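Local coordinates for sensor protein (Bacillus halodurans, PDB 3O5Y) that is the GAF domain of a two-component sensor histidine kinase, which as a whole probably transfers phosphate from ATP to a histidine in a phosphorelay, at residues His22-Ser27 with Gly115-Ile120; Glu58-Trp63 with Phe83-Tyr88. One frame throughout, in Å; residues are numbered along the deposited sequence.

Contact 1 (His22-Ser27 with Gly115-Ile120); sequences HFDRIS and GRKQQI. With ACT (acetate ion), chain C.
His22, Asp24 and Arg116 carry most of the join between 22-27 and 115-120, where two neighbouring antiparallel strands of the GAF-domain sheet meet at a classic beta bulge. Asp24 and Arg25 both face Gly115: Gly115 O takes a nearly straight bond from Asp24 N (3.0 Å) and a weak one from Arg25 N, while Gly115 N donates to Arg25 O. From within the bulge, Asp24 turns its carboxylate across to the neighbouring segment, and OD1 receives Lys117 N on its anti side at 2.6 Å. With CG anti to the carbonyl carbon (chi1 -57°), the carboxylate is brought over the turn where strand 108-116 ends, and the aliphatic part of Lys117 runs past it obliquely.

Arg116 stretches its extended side chain back to His22 and grips His22 O side-on with NE (2.9 Å) and NH2 (3.0 Å), both reaching the oxygen from one face of its carbonyl plane. His22 ND1 lies over one face of the Arg116 guanidinium, displaced toward its rim, with the two planes 22° apart; the guanidinium also makes a cation-pi contact with Trp122. A leucine in place of Arg116 would probably leave His22 O without either donor and Ile120 O without its bond from NH1. Along the edge of the imidazole, Ile120 CD1 approaches His22 CE1 at 3.6 Å, while Arg116 NH1 donates to Ile120 O at 2.7 Å.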
ATOM      1  N   HIS A  22       2.571  10.169  -9.966  1.00 41.67           N
ATOM      2  CA  HIS A  22       3.843   9.503 -10.283  1.00 43.06           C
ATOM      3  C   HIS A  22       4.167   8.352  -9.314  1.00 42.17           C
ATOM      4  O   HIS A  22       4.244   8.555  -8.115  1.00 41.36           O
ATOM      5  CB  HIS A  22       4.981  10.535 -10.285  1.00 45.29           C
ATOM      6  CG  HIS A  22       6.351   9.929 -10.351  1.00 49.84           C
ATOM      7  ND1 HIS A  22       7.432  10.456  -9.670  1.00 53.27           N
ATOM      8  CD2 HIS A  22       6.817   8.837 -11.010  1.00 53.33           C
ATOM      9  CE1 HIS A  22       8.498   9.711  -9.901  1.00 56.61           C
ATOM     10  NE2 HIS A  22       8.154   8.724 -10.713  1.00 57.12           N
ATOM     11  N   PHE A  23       4.343   7.150  -9.845  1.00 40.92           N
ATOM     12  CA  PHE A  23       4.734   6.005  -9.041  1.00 41.12           C
ATOM     13  C   PHE A  23       5.163   4.894  -9.972  1.00 42.76           C
ATOM     14  O   PHE A  23       4.799   4.894 -11.148  1.00 44.23           O
ATOM     15  CB  PHE A  23       3.582   5.514  -8.166  1.00 40.51           C
ATOM     16  CG  PHE A  23       2.476   4.832  -8.937  1.00 40.06           C
ATOM     17  CD1 PHE A  23       1.485   5.578  -9.563  1.00 38.92           C
ATOM     18  CD2 PHE A  23       2.439   3.444  -9.052  1.00 39.83           C
ATOM     19  CE1 PHE A  23       0.470   4.959 -10.286  1.00 39.85           C
ATOM     20  CE2 PHE A  23       1.426   2.813  -9.776  1.00 40.99           C
ATOM     21  CZ  PHE A  23       0.433   3.580 -10.390  1.00 40.80           C
ATOM     22  N   ASP A  24       5.893   3.921  -9.440  1.00 43.79           N
ATOM     23  CA  ASP A  24       6.401   2.840 -10.240  1.00 45.32           C
ATOM     24  C   ASP A  24       5.762   1.516  -9.850  1.00 45.72           C
ATOM     25  O   ASP A  24       5.598   0.637 -10.701  1.00 47.69           O
ATOM     26  CB  ASP A  24       7.924   2.772 -10.112  1.00 47.10           C
ATOM     27  CG  ASP A  24       8.600   4.087 -10.504  1.00 48.81           C
ATOM     28  OD1 ASP A  24       9.234   4.714  -9.625  1.00 49.56           O
ATOM     29  OD2 ASP A  24       8.472   4.517 -11.676  1.00 50.38           O
ATOM     30  N   ARG A  25       5.375   1.371  -8.582  1.00 44.48           N
ATOM     31  CA  ARG A  25       4.897   0.085  -8.093  1.00 43.72           C
ATOM     32  C   ARG A  25       3.866   0.312  -7.030  1.00 42.62           C
ATOM     33  O   ARG A  25       4.031   1.190  -6.200  1.00 43.25           O
ATOM     34  CB  ARG A  25       6.070  -0.691  -7.507  1.00 44.86           C
ATOM     35  CG  ARG A  25       5.870  -2.186  -7.391  1.00 45.71           C
ATOM     36  CD  ARG A  25       5.402  -2.552  -6.020  1.00 45.85           C
ATOM     37  NE  ARG A  25       5.285  -3.989  -5.841  1.00 45.57           N
ATOM     38  CZ  ARG A  25       5.090  -4.558  -4.660  1.00 46.34           C
ATOM     39  NH1 ARG A  25       5.003  -3.794  -3.570  1.00 45.41           N
ATOM     40  NH2 ARG A  25       4.979  -5.883  -4.569  1.00 45.58           N
ATOM     41  N   ILE A  26       2.791  -0.461  -7.058  1.00 42.29           N
ATOM     42  CA  ILE A  26       1.766  -0.384  -6.022  1.00 41.87           C
ATOM     43  C   ILE A  26       1.424  -1.784  -5.603  1.00 41.64           C
ATOM     44  O   ILE A  26       1.358  -2.685  -6.434  1.00 42.51           O
ATOM     45  CB  ILE A  26       0.450   0.285  -6.515  1.00 42.62           C
ATOM     46  CG1 ILE A  26       0.718   1.701  -6.978  1.00 44.13           C
ATOM     47  CG2 ILE A  26      -0.597   0.340  -5.400  1.00 43.61           C
ATOM     48  CD1 ILE A  26      -0.355   2.701  -6.616  1.00 47.67           C
ATOM     49  N   SER A  27       1.187  -1.972  -4.315  1.00 40.81           N
ATOM     50  CA  SER A  27       0.588  -3.210  -3.871  1.00 40.43           C
ATOM     51  C   SER A  27      -0.557  -2.869  -2.962  1.00 41.27           C
ATOM     52  O   SER A  27      -0.559  -1.835  -2.302  1.00 41.08           O
ATOM     53  CB  SER A  27       1.593  -4.112  -3.155  1.00 39.58           C
ATOM     54  OG  SER A  27       1.986  -3.528  -1.943  1.00 38.96           O
ATOM     55  N   GLY A 115       5.297   2.710  -4.224  1.00 38.59           N
ATOM     56  CA  GLY A 115       6.738   2.725  -4.333  1.00 39.48           C
ATOM     57  C   GLY A 115       7.207   3.618  -5.454  1.00 40.07           C
ATOM     58  O   GLY A 115       6.521   3.768  -6.481  1.00 40.43           O
ATOM     59  N   ARG A 116       8.360   4.240  -5.250  1.00 40.05           N
ATOM     60  CA  ARG A 116       9.044   4.947  -6.344  1.00 40.88           C
ATOM     61  C   ARG A 116      10.465   4.450  -6.446  1.00 41.84           C
ATOM     62  O   ARG A 116      11.122   4.184  -5.419  1.00 41.98           O
ATOM     63  CB  ARG A 116       9.037   6.466  -6.127  1.00 40.47           C
ATOM     64  CG  ARG A 116       7.686   7.111  -6.285  1.00 40.47           C
ATOM     65  CD  ARG A 116       7.701   8.573  -5.890  1.00 42.94           C
ATOM     66  NE  ARG A 116       6.501   9.254  -6.392  1.00 45.06           N
ATOM     67  CZ  ARG A 116       6.173  10.507  -6.094  1.00 47.32           C
ATOM     68  NH1 ARG A 116       6.963  11.223  -5.288  1.00 49.48           N
ATOM     69  NH2 ARG A 116       5.061  11.046  -6.594  1.00 46.97           N
ATOM     70  N   LYS A 117      10.933   4.309  -7.685  1.00 43.36           N
ATOM     71  CA  LYS A 117      12.316   3.897  -7.962  1.00 44.84           C
ATOM     72  C   LYS A 117      13.291   5.042  -7.740  1.00 44.75           C
ATOM     73  O   LYS A 117      14.413   4.820  -7.319  1.00 46.32           O
ATOM     74  CB  LYS A 117      12.456   3.294  -9.367  1.00 45.67           C
ATOM     75  CG  LYS A 117      11.596   2.058  -9.511  1.00 48.20           C
ATOM     76  CD  LYS A 117      11.713   1.338 -10.853  1.00 53.51           C
ATOM     77  CE  LYS A 117      10.906   0.003 -10.788  1.00 52.94           C
ATOM     78  NZ  LYS A 117      11.273  -0.967 -11.874  1.00 55.32           N
ATOM     79  N   GLN A 118      12.851   6.261  -8.000  1.00 44.11           N
ATOM     80  CA  GLN A 118      13.671   7.440  -7.764  1.00 44.71           C
ATOM     81  C   GLN A 118      13.152   8.139  -6.511  1.00 45.42           C
ATOM     82  O   GLN A 118      11.944   8.151  -6.243  1.00 44.96           O
ATOM     83  CB  GLN A 118      13.636   8.387  -8.957  1.00 43.83           C
ATOM     84  CG  GLN A 118      14.358   7.852 -10.179  1.00 45.18           C
ATOM     85  CD  GLN A 118      14.337   8.815 -11.356  1.00 46.36           C
ATOM     86  OE1 GLN A 118      15.348   9.450 -11.666  1.00 47.72           O
ATOM     87  NE2 GLN A 118      13.183   8.939 -12.007  1.00 45.83           N
ATOM     88  N   GLN A 119      14.066   8.689  -5.724  1.00 47.38           N
ATOM     89  CA  GLN A 119      13.675   9.294  -4.471  1.00 47.86           C
ATOM     90  C   GLN A 119      13.213  10.723  -4.665  1.00 46.26           C
ATOM     91  O   GLN A 119      13.957  11.671  -4.415  1.00 46.11           O
ATOM     92  CB  GLN A 119      14.806   9.215  -3.450  1.00 49.95           C
ATOM     93  CG  GLN A 119      14.712   8.001  -2.558  1.00 54.00           C
ATOM     94  CD  GLN A 119      14.875   8.342  -1.087  1.00 58.46           C
ATOM     95  OE1 GLN A 119      14.044   9.054  -0.489  1.00 58.51           O
ATOM     96  NE2 GLN A 119      15.947   7.827  -0.488  1.00 59.71           N
ATOM     97  N   ILE A 120      11.960  10.855  -5.090  1.00 45.12           N
ATOM     98  CA  ILE A 120      11.342  12.141  -5.377  1.00 44.13           C
ATOM     99  C   ILE A 120      10.272  12.366  -4.318  1.00 43.86           C
ATOM    100  O   ILE A 120       9.420  11.516  -4.111  1.00 44.53           O
ATOM    101  CB  ILE A 120      10.771  12.146  -6.831  1.00 44.33           C
ATOM    102  CG1 ILE A 120      11.928  12.085  -7.844  1.00 44.90           C
ATOM    103  CG2 ILE A 120       9.871  13.356  -7.084  1.00 43.91           C
ATOM    104  CD1 ILE A 120      11.551  11.550  -9.198  1.00 47.00           C
TER
HETATM  105  C   ACT C   2       4.960  -5.986  -0.796  1.00 45.04           C
HETATM  106  O   ACT C   2       5.667  -6.304   0.212  1.00 45.44           O
HETATM  107  OXT ACT C   2       4.243  -4.942  -0.725  1.00 44.20           O
HETATM  108  CH3 ACT C   2       4.993  -6.847  -2.017  1.00 44.59           C

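Contact 2 (Glu58-Trp63 with Phe83-Tyr88); sequences EQSLYW and FYEKQY. With ACT (acetate ion), chain C.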
ATOM      1  N   GLU A  58       5.366  -8.239  13.725  1.00 45.50           N
ATOM      2  CA  GLU A  58       6.664  -7.836  14.261  1.00 45.93           C
ATOM      3  C   GLU A  58       7.514  -7.112  13.204  1.00 45.58           C
ATOM      4  O   GLU A  58       7.707  -7.611  12.095  1.00 45.02           O
ATOM      5  CB  GLU A  58       7.412  -9.032  14.855  1.00 45.90           C
ATOM      6  CG  GLU A  58       8.625  -8.662  15.708  1.00 47.90           C
ATOM      7  CD  GLU A  58       8.268  -8.045  17.062  1.00 50.17           C
ATOM      8  OE1 GLU A  58       9.102  -7.305  17.645  1.00 52.54           O
ATOM      9  OE2 GLU A  58       7.150  -8.291  17.548  1.00 51.62           O
ATOM     10  N   GLN A  59       7.993  -5.926  13.564  1.00 45.39           N
ATOM     11  CA  GLN A  59       8.865  -5.121  12.715  1.00 44.70           C
ATOM     12  C   GLN A  59       8.216  -4.742  11.388  1.00 44.01           C
ATOM     13  O   GLN A  59       8.922  -4.441  10.417  1.00 44.36           O
ATOM     14  CB  GLN A  59      10.186  -5.853  12.466  1.00 45.78           C
ATOM     15  CG  GLN A  59      11.173  -5.747  13.618  1.00 46.95           C
ATOM     16  CD  GLN A  59      12.466  -6.518  13.372  1.00 50.59           C
ATOM     17  OE1 GLN A  59      12.927  -6.673  12.223  1.00 51.10           O
ATOM     18  NE2 GLN A  59      13.066  -7.006  14.456  1.00 49.68           N
ATOM     19  N   SER A  60       6.883  -4.740  11.342  1.00 42.87           N
ATOM     20  CA  SER A  60       6.178  -4.501  10.079  1.00 42.65           C
ATOM     21  C   SER A  60       5.784  -3.037   9.845  1.00 41.59           C
ATOM     22  O   SER A  60       5.036  -2.448  10.637  1.00 41.24           O
ATOM     23  CB  SER A  60       4.951  -5.396   9.962  1.00 42.70           C
ATOM     24  OG  SER A  60       4.094  -4.921   8.932  1.00 44.49           O
ATOM     25  N   LEU A  61       6.272  -2.460   8.746  1.00 41.34           N
ATOM     26  CA  LEU A  61       5.939  -1.069   8.405  1.00 40.88           C
ATOM     27  C   LEU A  61       4.434  -0.964   8.130  1.00 40.25           C
ATOM     28  O   LEU A  61       3.775  -0.031   8.606  1.00 39.89           O
ATOM     29  CB  LEU A  61       6.714  -0.601   7.172  1.00 41.25           C
ATOM     30  CG  LEU A  61       7.130   0.873   7.033  1.00 41.77           C
ATOM     31  CD1 LEU A  61       7.403   1.232   5.584  1.00 40.82           C
ATOM     32  CD2 LEU A  61       6.116   1.801   7.565  1.00 43.70           C
ATOM     33  N   TYR A  62       3.900  -1.926   7.379  1.00 39.31           N
ATOM     34  CA  TYR A  62       2.481  -1.920   7.033  1.00 39.44           C
ATOM     35  C   TYR A  62       1.570  -1.981   8.284  1.00 40.10           C
ATOM     36  O   TYR A  62       0.607  -1.219   8.388  1.00 40.61           O
ATOM     37  CB  TYR A  62       2.136  -3.045   6.044  1.00 38.80           C
ATOM     38  CG  TYR A  62       2.845  -2.995   4.687  1.00 37.25           C
ATOM     39  CD1 TYR A  62       2.764  -4.076   3.800  1.00 34.94           C
ATOM     40  CD2 TYR A  62       3.604  -1.893   4.304  1.00 34.43           C
ATOM     41  CE1 TYR A  62       3.393  -4.043   2.564  1.00 35.85           C
ATOM     42  CE2 TYR A  62       4.244  -1.850   3.067  1.00 34.47           C
ATOM     43  CZ  TYR A  62       4.122  -2.919   2.192  1.00 35.45           C
ATOM     44  OH  TYR A  62       4.757  -2.886   0.968  1.00 32.19           O
ATOM     45  N   TRP A  63       1.880  -2.864   9.236  1.00 40.48           N
ATOM     46  CA  TRP A  63       1.106  -2.922  10.481  1.00 41.10           C
ATOM     47  C   TRP A  63       1.274  -1.672  11.323  1.00 42.18           C
ATOM     48  O   TRP A  63       0.361  -1.271  12.051  1.00 43.36           O
ATOM     49  CB  TRP A  63       1.485  -4.141  11.308  1.00 41.15           C
ATOM     50  CG  TRP A  63       0.714  -5.332  10.933  1.00 40.16           C
ATOM     51  CD1 TRP A  63       1.150  -6.379  10.203  1.00 40.75           C
ATOM     52  CD2 TRP A  63      -0.660  -5.587  11.227  1.00 41.44           C
ATOM     53  NE1 TRP A  63       0.151  -7.309  10.048  1.00 43.16           N
ATOM     54  CE2 TRP A  63      -0.978  -6.846  10.665  1.00 43.04           C
ATOM     55  CE3 TRP A  63      -1.652  -4.886  11.936  1.00 39.57           C
ATOM     56  CZ2 TRP A  63      -2.246  -7.428  10.784  1.00 42.85           C
ATOM     57  CZ3 TRP A  63      -2.908  -5.453  12.048  1.00 41.15           C
ATOM     58  CH2 TRP A  63      -3.195  -6.720  11.473  1.00 42.96           C
ATOM     59  N   PHE A  83      12.880  -3.138   8.357  1.00 51.05           N
ATOM     60  CA  PHE A  83      11.521  -3.532   8.684  1.00 48.47           C
ATOM     61  C   PHE A  83      11.195  -4.750   7.842  1.00 46.71           C
ATOM     62  O   PHE A  83      11.907  -5.053   6.878  1.00 47.20           O
ATOM     63  CB  PHE A  83      10.510  -2.380   8.478  1.00 47.80           C
ATOM     64  CG  PHE A  83      10.677  -1.625   7.176  1.00 45.74           C
ATOM     65  CD1 PHE A  83       9.930  -1.974   6.051  1.00 42.36           C
ATOM     66  CD2 PHE A  83      11.568  -0.543   7.087  1.00 44.83           C
ATOM     67  CE1 PHE A  83      10.076  -1.260   4.859  1.00 42.17           C
ATOM     68  CE2 PHE A  83      11.728   0.171   5.904  1.00 42.48           C
ATOM     69  CZ  PHE A  83      10.988  -0.192   4.785  1.00 40.94           C
ATOM     70  N   TYR A  84      10.145  -5.469   8.211  1.00 45.17           N
ATOM     71  CA  TYR A  84       9.877  -6.749   7.588  1.00 43.62           C
ATOM     72  C   TYR A  84       9.745  -6.625   6.081  1.00 43.59           C
ATOM     73  O   TYR A  84      10.250  -7.470   5.347  1.00 44.82           O
ATOM     74  CB  TYR A  84       8.634  -7.413   8.179  1.00 43.10           C
ATOM     75  CG  TYR A  84       8.243  -8.646   7.426  1.00 41.62           C
ATOM     76  CD1 TYR A  84       7.256  -8.606   6.438  1.00 41.41           C
ATOM     77  CD2 TYR A  84       8.894  -9.846   7.660  1.00 41.37           C
ATOM     78  CE1 TYR A  84       6.918  -9.758   5.715  1.00 41.85           C
ATOM     79  CE2 TYR A  84       8.568 -10.988   6.962  1.00 42.03           C
ATOM     80  CZ  TYR A  84       7.581 -10.946   5.993  1.00 43.52           C
ATOM     81  OH  TYR A  84       7.277 -12.101   5.307  1.00 45.10           O
ATOM     82  N   GLU A  85       9.080  -5.578   5.609  1.00 42.79           N
ATOM     83  CA  GLU A  85       8.789  -5.469   4.177  1.00 42.76           C
ATOM     84  C   GLU A  85       9.988  -5.030   3.335  1.00 43.44           C
ATOM     85  O   GLU A  85       9.983  -5.186   2.110  1.00 44.07           O
ATOM     86  CB  GLU A  85       7.616  -4.515   3.944  1.00 42.20           C
ATOM     87  CG  GLU A  85       6.323  -4.937   4.616  1.00 41.44           C
ATOM     88  CD  GLU A  85       6.189  -4.484   6.060  1.00 40.96           C
ATOM     89  OE1 GLU A  85       7.200  -4.107   6.703  1.00 41.71           O
ATOM     90  OE2 GLU A  85       5.053  -4.523   6.576  1.00 41.08           O
ATOM     91  N   LYS A  86      11.010  -4.489   3.993  1.00 44.61           N
ATOM     92  CA  LYS A  86      12.083  -3.783   3.309  1.00 45.63           C
ATOM     93  C   LYS A  86      12.789  -4.594   2.223  1.00 46.67           C
ATOM     94  O   LYS A  86      12.822  -4.174   1.069  1.00 46.86           O
ATOM     95  CB  LYS A  86      13.091  -3.221   4.308  1.00 46.42           C
ATOM     96  CG  LYS A  86      14.208  -2.430   3.660  1.00 47.20           C
ATOM     97  CD  LYS A  86      14.876  -1.485   4.643  1.00 49.41           C
ATOM     98  CE  LYS A  86      16.207  -1.015   4.073  1.00 54.89           C
ATOM     99  NZ  LYS A  86      16.591   0.346   4.561  1.00 57.58           N
ATOM    100  N   GLN A  87      13.333  -5.756   2.576  1.00 47.64           N
ATOM    101  CA  GLN A  87      14.072  -6.561   1.600  1.00 48.63           C
ATOM    102  C   GLN A  87      13.195  -6.920   0.401  1.00 47.94           C
ATOM    103  O   GLN A  87      13.706  -7.151  -0.685  1.00 49.07           O
ATOM    104  CB  GLN A  87      14.636  -7.836   2.238  1.00 49.27           C
ATOM    105  CG  GLN A  87      13.537  -8.777   2.732  1.00 50.51           C
ATOM    106  CD  GLN A  87      14.038 -10.150   3.120  1.00 52.10           C
ATOM    107  OE1 GLN A  87      13.807 -10.604   4.247  1.00 50.75           O
ATOM    108  NE2 GLN A  87      14.715 -10.826   2.190  1.00 51.35           N
ATOM    109  N   TYR A  88      11.882  -6.980   0.604  1.00 47.37           N
ATOM    110  CA  TYR A  88      10.958  -7.433  -0.437  1.00 46.74           C
ATOM    111  C   TYR A  88      10.594  -6.280  -1.350  1.00 46.36           C
ATOM    112  O   TYR A  88      10.177  -6.487  -2.481  1.00 46.98           O
ATOM    113  CB  TYR A  88       9.713  -8.103   0.172  1.00 46.82           C
ATOM    114  CG  TYR A  88      10.042  -9.347   0.978  1.00 47.66           C
ATOM    115  CD1 TYR A  88       9.761  -9.409   2.337  1.00 47.37           C
ATOM    116  CD2 TYR A  88      10.665 -10.447   0.383  1.00 49.26           C
ATOM    117  CE1 TYR A  88      10.076 -10.523   3.083  1.00 49.19           C
ATOM    118  CE2 TYR A  88      10.994 -11.577   1.127  1.00 50.82           C
ATOM    119  CZ  TYR A  88      10.698 -11.604   2.478  1.00 52.21           C
ATOM    120  OH  TYR A  88      11.017 -12.715   3.231  1.00 55.28           O
TER
HETATM  121  C   ACT C   2       4.960  -5.986  -0.796  1.00 45.04           C
HETATM  122  O   ACT C   2       5.667  -6.304   0.212  1.00 45.44           O
HETATM  123  OXT ACT C   2       4.243  -4.942  -0.725  1.00 44.20           O
HETATM  124  CH3 ACT C   2       4.993  -6.847  -2.017  1.00 44.59           C
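Glu85 spreads its carboxylate over the start of helix 61-68 and takes three hydrogen bonds there. Ser60 OG donates to Glu85 OE2 at 2.6 Å, arriving on the syn side, and Leu61 N reaches Glu85 OE1, also syn, at 2.8 Å. Tyr62 N meets Glu85 OE2 from well above the carboxylate plane (3.0 Å), so this oxygen is shared by two donors. The amides at the helix start would probably help to stabilise the negative charge of this buried side chain. Ser60 is the N-cap: its OG, anti to the backbone N (chi1 165°), also accepts from Trp63 N at 3.0 Å. Glu85, from the segment leading into helix 86-90, thus complements a local cap at the first turn of a helix that packs against the GAF-domain sheet, with Leu61 and Tyr62 both resting on Val99.

One residue before the cap, Gln59 O accepts from Tyr84 N at 2.7 Å, linking the two backbones. With CG anti to the carbonyl carbon (chi1 -60°), Glu85 CG lies over the middle of the Tyr62 ring, 3.6 Å from its centroid, in a CH-pi contact, and the bend at chi2 (86°) turns the carboxylate toward the helix start. Leu61 crosses Phe83 obliquely; Leu61 CD1 sits over one face of the Phe83 ring, displaced toward the rim, while Lys86 CB lies over the centre of the opposite face.

Overall arrangement
After helix 6-20, the chain enters contact 1 through 22-27, at the start of strand 25-32, and does not meet its partner 115-120 until 87 residues later. Contact 2 closes a shorter loop within that span, returning from 58-63 to 83-88 after 19 residues that include strand 72-75; the two are nested and do not cross. Contact 1 joins the ends of two adjacent strands, whereas contact 2 ties the start of helix 61-68 to the chain leading into helix 86-90. Their centres lie about 17 Å apart, yet both reach one acetate, probably from the crystallisation liquor, bound by Ser27 and Arg25 (which also donates to Ser46 O) from the sheet and by Tyr62 from the helix.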